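Local coordinates for monosaccharide ABC transporter substrate-binding protein, CUT2 family (Acidothermus cellulolyticus, PDB 4RU1), which binds myo-inositol in this crystal and probably serves as the carbohydrate-capturing component of an ABC-type sugar importer, at residues A89-P92 with A93-Q96; F123-E127 with T128-Q132; P184-R187 with T188-A192. One frame throughout, in Å; residues are numbered along the deposited sequence.

Following the chain from the N terminus, the three contacts come strictly in series: none nests within or crosses another, and each closes no more than a local turn. Contact 1 covers most of helix 87-99, on the lobe built round the parallel sheet. Contact 2 follows where strand 121-124 leaves that sheet and helix 127-140 starts, carrying the chain across to the second lobe. Contact 3 lies in helix 183-196, beside helix 208-220 in the lobe of the mixed sheet. The centres of contacts 1 and 3 are about 36 Å apart, with contact 2 about 23 Å from the first and 27 Å from the last, at the junction of the two lobes.

Contact 1. Residues A89-P92 with A93-Q96; sequences ALIP and AIKQ
The flat carbonyl groups of Leu90, Ile91 and Pro92 receive the N-H groups of Ile94, Lys95 and Gln96 in a proline-kinked helix, 87-99, the helical arm of the beta-alpha-beta unit made with strands 79-82 and 104-107. Ile94 N lies in the plane of the Leu90 carbonyl, 3.1 Å from Leu90 O. Lys95 N stands almost straight beyond Ile91 O at 2.8 Å, while Gln96 N, 2.9 Å from Pro92 O, is tilted 21° from the plane of that carbonyl. Each oxygen is also brushed by a methylene of the same partner: Ile94 CG1, Lys95 CG and Gln96 CG sit beside their own backbone N, which turns them back toward the preceding turn. The closest approach between side chains is that of Lys95 and Ile91. The extended lysine chain runs obliquely across the isoleucine, bringing Lys95 CE to 3.6 Å from Ile91 CG2. Gln96 is held at its far end by Gln70 of helix 62-74, which donates to OE1. Leu90 and Ile94 are buried against that same helix 62-74, Leu90 on Ala66 and Ile94 on Ile69. Pro92 has no N-H to give to the turn before, and next to this break the 89-to-93 step of the helix ladder is opened by one water, which donates to Ala89 O at 2.8 Å and accepts from Ala93 N at 2.9 Å.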
loop_
_atom_site.group_PDB
_atom_site.type_symbol
_atom_site.label_atom_id
_atom_site.label_comp_id
_atom_site.label_asym_id
_atom_site.label_seq_id
_atom_site.Cartn_x
_atom_site.Cartn_y
_atom_site.Cartn_z
ATOM N N ALA A 89 9.233 8.996 13.051
ATOM C CA ALA A 89 8.886 10.368 12.679
ATOM C C ALA A 89 7.440 10.746 12.984
ATOM O O ALA A 89 7.103 11.957 13.049
ATOM C CB ALA A 89 9.169 10.569 11.219
ATOM N N LEU A 90 6.583 9.737 13.216
ATOM C CA LEU A 90 5.124 9.945 13.224
ATOM C C LEU A 90 4.454 9.558 14.502
ATOM O O LEU A 90 3.438 10.136 14.840
ATOM C CB LEU A 90 4.463 9.139 12.112
ATOM C CG LEU A 90 4.817 9.699 10.737
ATOM C CD1 LEU A 90 4.445 8.689 9.656
ATOM C CD2 LEU A 90 4.225 11.080 10.438
ATOM N N ILE A 91 5.001 8.581 15.234
ATOM C CA ILE A 91 4.435 8.141 16.520
ATOM C C ILE A 91 4.208 9.238 17.565
ATOM O O ILE A 91 3.131 9.340 18.115
ATOM C CB ILE A 91 5.155 6.909 17.144
ATOM C CG1 ILE A 91 5.080 5.685 16.196
ATOM C CG2 ILE A 91 4.539 6.528 18.467
ATOM C CD1 ILE A 91 3.719 5.139 15.908
ATOM N N PRO A 92 5.198 10.133 17.726
ATOM C CA PRO A 92 4.985 11.208 18.733
ATOM C C PRO A 92 3.750 12.084 18.401
ATOM O O PRO A 92 2.952 12.361 19.297
ATOM C CB PRO A 92 6.272 12.015 18.607
ATOM C CG PRO A 92 7.304 11.128 17.994
ATOM C CD PRO A 92 6.497 10.262 17.042
ATOM N N ALA A 93 3.560 12.443 17.123
ATOM C CA ALA A 93 2.400 13.253 16.755
ATOM C C ALA A 93 1.119 12.451 16.902
ATOM O O ALA A 93 0.081 12.967 17.286
ATOM C CB ALA A 93 2.519 13.782 15.317
ATOM N N ILE A 94 1.173 11.151 16.637
ATOM C CA ILE A 94 -0.020 10.354 16.827
ATOM C C ILE A 94 -0.396 10.290 18.327
ATOM O O ILE A 94 -1.561 10.533 18.676
ATOM C CB ILE A 94 0.064 8.939 16.160
ATOM C CG1 ILE A 94 0.256 9.036 14.638
ATOM C CG2 ILE A 94 -1.152 8.133 16.536
ATOM C CD1 ILE A 94 0.719 7.799 13.935
ATOM N N LYS A 95 0.630 10.070 19.175
ATOM C CA LYS A 95 0.393 10.091 20.629
ATOM C C LYS A 95 -0.180 11.397 21.084
ATOM O O LYS A 95 -1.084 11.420 21.919
ATOM C CB LYS A 95 1.663 9.841 21.374
ATOM C CG LYS A 95 2.080 8.381 21.218
ATOM C CD LYS A 95 3.354 8.134 22.017
ATOM C CE LYS A 95 3.750 6.664 22.027
ATOM N NZ LYS A 95 5.176 6.405 22.407
ATOM N N GLN A 96 0.289 12.494 20.515
ATOM C CA GLN A 96 -0.283 13.779 20.865
ATOM C C GLN A 96 -1.751 13.868 20.469
ATOM O O GLN A 96 -2.564 14.408 21.210
ATOM C CB GLN A 96 0.527 14.924 20.256
ATOM C CG GLN A 96 1.853 15.168 20.956
ATOM C CD GLN A 96 2.769 16.112 20.190
ATOM O OE1 GLN A 96 2.326 16.887 19.340
ATOM N NE2 GLN A 96 4.052 16.056 20.499
HETATM O O HOH W 1 5.722 12.964 15.212
#

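Contact 2. Residues F123-E127 with T128-Q132; sequences FGQDE and TVAGQ
Asp126 and Val129 cross at about a right angle, the carboxylate lying against one methyl of the valine, with Val129 CG2 3.4 Å from Asp126 CG. The aspartate gets there because its CG is swung opposite its own backbone N (chi1 -180°), which also turns OD1 back to the start of the helix. There Asp126 OD1 accepts from Val129 N at 3.1 Å, a nearly straight bond (N-H...O 173°) whose donor comes from above the carboxylate plane. Behind it, Ala130 N bonds to Asp126 O and Gly131 N to Glu127 O, the first regular helical bonds. On another side of the chain, Glu127 folds at chi2 and meets Gln125: NE2 of Gln125 donates to Glu127 OE1 at 2.9 Å, nearly within its own amide plane and on the syn side of the carboxylate, though 26° out of the carboxylate plane. The same OE1 forms a salt bridge with Arg161, a residue of the inositol pocket, so Glu127 acts as a second-shell partner. Ala130 CB rests 4.0 Å from Gln125 NE2. The whole is an Asp N-cap on helix 127-140, set shortly after strand 121-124 in one of the interlobe crossovers of a periplasmic binding protein.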
loop_
_atom_site.group_PDB
_atom_site.type_symbol
_atom_site.label_atom_id
_atom_site.label_comp_id
_atom_site.label_asym_id
_atom_site.label_seq_id
_atom_site.Cartn_x
_atom_site.Cartn_y
_atom_site.Cartn_z
ATOM N N PHE A 123 -6.199 -1.042 9.576
ATOM C CA PHE A 123 -6.702 -1.728 8.327
ATOM C C PHE A 123 -5.607 -1.789 7.278
ATOM O O PHE A 123 -5.074 -0.739 6.849
ATOM C CB PHE A 123 -7.937 -0.965 7.757
ATOM C CG PHE A 123 -9.086 -0.918 8.733
ATOM C CD1 PHE A 123 -9.111 0.058 9.677
ATOM C CD2 PHE A 123 -10.002 -1.970 8.819
ATOM C CE1 PHE A 123 -10.114 0.063 10.650
ATOM C CE2 PHE A 123 -11.003 -1.969 9.780
ATOM C CZ PHE A 123 -11.036 -0.937 10.686
ATOM N N GLY A 124 -5.257 -3.015 6.888
ATOM C CA GLY A 124 -4.354 -3.260 5.785
ATOM C C GLY A 124 -3.927 -4.652 5.726
ATOM O O GLY A 124 -4.479 -5.533 6.408
ATOM N N GLN A 125 -2.845 -4.891 4.998
ATOM C CA GLN A 125 -2.335 -6.256 4.921
ATOM C C GLN A 125 -1.009 -6.364 5.628
ATOM O O GLN A 125 -0.240 -5.368 5.759
ATOM C CB GLN A 125 -2.328 -6.746 3.468
ATOM C CG GLN A 125 -1.037 -6.894 2.736
ATOM C CD GLN A 125 -1.169 -6.979 1.240
ATOM O OE1 GLN A 125 -2.180 -7.461 0.743
ATOM N NE2 GLN A 125 -0.169 -6.515 0.535
ATOM N N ASP A 126 -0.730 -7.566 6.123
ATOM C CA ASP A 126 0.462 -7.803 6.854
ATOM C C ASP A 126 1.517 -8.011 5.791
ATOM O O ASP A 126 1.465 -8.988 5.032
ATOM C CB ASP A 126 0.295 -9.071 7.737
ATOM C CG ASP A 126 1.567 -9.373 8.564
ATOM O OD1 ASP A 126 2.700 -9.166 8.086
ATOM O OD2 ASP A 126 1.458 -9.888 9.688
ATOM N N GLU A 127 2.400 -7.046 5.693
ATOM C CA GLU A 127 3.285 -6.968 4.566
ATOM C C GLU A 127 4.439 -8.001 4.627
ATOM O O GLU A 127 4.927 -8.465 3.596
ATOM C CB GLU A 127 3.827 -5.554 4.375
ATOM C CG GLU A 127 2.782 -4.472 4.072
ATOM C CD GLU A 127 2.005 -4.662 2.763
ATOM O OE1 GLU A 127 2.205 -5.654 2.053
ATOM O OE2 GLU A 127 1.155 -3.777 2.499
ATOM N N THR A 128 4.977 -8.259 5.827
ATOM C CA THR A 128 5.884 -9.398 6.042
ATOM C C THR A 128 5.247 -10.711 5.569
ATOM O O THR A 128 5.856 -11.453 4.818
ATOM C CB THR A 128 6.352 -9.476 7.488
ATOM O OG1 THR A 128 7.017 -8.230 7.810
ATOM C CG2 THR A 128 7.324 -10.570 7.621
ATOM N N VAL A 129 4.001 -10.971 5.995
ATOM C CA VAL A 129 3.327 -12.195 5.532
ATOM C C VAL A 129 3.146 -12.186 4.022
ATOM O O VAL A 129 3.364 -13.193 3.334
ATOM C CB VAL A 129 1.955 -12.359 6.209
ATOM C CG1 VAL A 129 1.186 -13.536 5.623
ATOM C CG2 VAL A 129 2.170 -12.579 7.678
ATOM N N ALA A 130 2.789 -11.032 3.427
ATOM C CA ALA A 130 2.590 -11.043 1.984
ATOM C C ALA A 130 3.939 -11.326 1.285
ATOM O O ALA A 130 4.004 -12.098 0.299
ATOM C CB ALA A 130 1.961 -9.736 1.483
ATOM N N GLY A 131 5.028 -10.716 1.775
ATOM C CA GLY A 131 6.369 -10.964 1.219
ATOM C C GLY A 131 6.781 -12.409 1.384
ATOM O O GLY A 131 7.251 -13.032 0.457
ATOM N N GLN A 132 6.558 -12.986 2.553
ATOM C CA GLN A 132 6.860 -14.411 2.790
ATOM C C GLN A 132 6.068 -15.281 1.852
ATOM O O GLN A 132 6.609 -16.226 1.319
ATOM C CB GLN A 132 6.533 -14.792 4.257
ATOM C CG GLN A 132 7.458 -14.139 5.265
ATOM C CD GLN A 132 6.923 -14.139 6.692
ATOM O OE1 GLN A 132 5.719 -14.205 6.903
ATOM N NE2 GLN A 132 7.806 -14.137 7.683
#

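Contact 3. Residues P184-R187 with T188-A192; sequences PSVR and TTIAA
Thr189 grips the carbonyl oxygen of Ser185 twice. Thr189 N donates to Ser185 O at 3.0 Å and Thr189 OG1 to the same oxygen at 2.8 Å, from opposite faces of the carbonyl plane. The hydroxyl can do this because OG1 stands beside the threonine's own backbone N (chi1 -66°), leaning back along helix 183-196 toward the residue four positions earlier. Thr188 turns its hydroxyl differently: Thr188 OG1 lies between backbone N and carbonyl carbon (chi1 57°), with Ser185 O at 3.2 Å and Pro184 O at 3.4 Å. Both of these bonds are weak, and its single proton is not assigned to either. Pro184 O is more securely used by the backbone of Thr188, whose N donates to it at 3.2 Å. The ladder continues with Ile190 N on Val186 O, a nearly straight bond of 2.9 Å, and with Ala191 N on Arg187 O. Ahead of them, Ser185 N is taken up by the side chain of Asp182. Arg187, extended from CG to NE, spends its polar end on a salt bridge from NE to Asp220. On the buried side, Val186 and Ile190 lie side by side and point the same way, CG1 of the valine meeting CD1 of the isoleucine at 3.7 Å. This apolar pair faces helix 208-220, where Val186 touches Ile210 and Leu213 and Ile190 touches Ala217. Helix 183-196 thus lies alongside helix 208-220 while joining the outermost strand 172-177 to strand 202-205, beyond strand 145-150, in the mixed sheet.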
loop_
_atom_site.group_PDB
_atom_site.type_symbol
_atom_site.label_atom_id
_atom_site.label_comp_id
_atom_site.label_asym_id
_atom_site.label_seq_id
_atom_site.Cartn_x
_atom_site.Cartn_y
_atom_site.Cartn_z
ATOM N N PRO A 184 10.669 7.982 -15.750
ATOM C CA PRO A 184 11.585 7.608 -16.822
ATOM C C PRO A 184 12.897 7.024 -16.252
ATOM O O PRO A 184 13.402 6.056 -16.785
ATOM C CB PRO A 184 11.786 8.929 -17.567
ATOM C CG PRO A 184 10.523 9.691 -17.341
ATOM C CD PRO A 184 10.210 9.363 -15.888
ATOM N N SER A 185 13.369 7.567 -15.134
ATOM C CA SER A 185 14.517 7.011 -14.427
ATOM C C SER A 185 14.249 5.605 -13.885
ATOM O O SER A 185 15.142 4.789 -13.844
ATOM C CB SER A 185 14.881 7.908 -13.233
ATOM O OG SER A 185 15.956 7.417 -12.506
ATOM N N VAL A 186 13.047 5.345 -13.379
ATOM C CA VAL A 186 12.708 4.010 -12.901
ATOM C C VAL A 186 12.923 2.989 -14.032
ATOM O O VAL A 186 13.565 1.942 -13.922
ATOM C CB VAL A 186 11.263 3.898 -12.360
ATOM C CG1 VAL A 186 10.902 2.441 -12.010
ATOM C CG2 VAL A 186 11.022 4.788 -11.149
ATOM N N ARG A 187 12.387 3.330 -15.169
ATOM C CA ARG A 187 12.501 2.486 -16.327
ATOM C C ARG A 187 13.963 2.152 -16.775
ATOM O O ARG A 187 14.310 0.982 -16.964
ATOM C CB ARG A 187 11.763 3.076 -17.509
ATOM C CG ARG A 187 11.624 2.162 -18.672
ATOM C CD ARG A 187 10.786 2.801 -19.791
ATOM N NE ARG A 187 10.924 2.151 -21.075
ATOM C CZ ARG A 187 10.032 2.205 -22.079
ATOM N NH1 ARG A 187 8.854 2.851 -21.978
ATOM N NH2 ARG A 187 10.356 1.631 -23.225
ATOM N N THR A 188 14.776 3.185 -16.900
ATOM C CA THR A 188 16.160 2.960 -17.301
ATOM C C THR A 188 16.983 2.248 -16.234
ATOM O O THR A 188 17.805 1.427 -16.592
ATOM C CB THR A 188 16.812 4.276 -17.712
ATOM O OG1 THR A 188 16.733 5.204 -16.644
ATOM C CG2 THR A 188 16.145 4.861 -19.000
ATOM N N THR A 189 16.665 2.475 -14.973
ATOM C CA THR A 189 17.420 1.886 -13.878
ATOM C C THR A 189 17.078 0.418 -13.873
ATOM O O THR A 189 17.934 -0.411 -13.597
ATOM C CB THR A 189 17.077 2.593 -12.577
ATOM O OG1 THR A 189 17.547 3.954 -12.634
ATOM C CG2 THR A 189 17.685 1.971 -11.333
ATOM N N ILE A 190 15.802 0.068 -13.972
ATOM C CA ILE A 190 15.480 -1.362 -14.000
ATOM C C ILE A 190 16.103 -2.031 -15.211
ATOM O O ILE A 190 16.575 -3.154 -15.114
ATOM C CB ILE A 190 13.949 -1.633 -13.960
ATOM C CG1 ILE A 190 13.381 -1.124 -12.645
ATOM C CG2 ILE A 190 13.582 -3.116 -14.133
ATOM C CD1 ILE A 190 11.838 -1.062 -12.586
ATOM N N ALA A 191 16.003 -1.425 -16.394
ATOM C CA ALA A 191 16.580 -2.095 -17.576
ATOM C C ALA A 191 18.079 -2.340 -17.447
ATOM O O ALA A 191 18.552 -3.396 -17.842
ATOM C CB ALA A 191 16.376 -1.198 -18.783
ATOM N N ALA A 192 18.788 -1.367 -16.923
ATOM C CA ALA A 192 20.238 -1.461 -16.701
ATOM C C ALA A 192 20.577 -2.620 -15.758
ATOM O O ALA A 192 21.449 -3.423 -16.047
ATOM C CB ALA A 192 20.778 -0.114 -16.222
#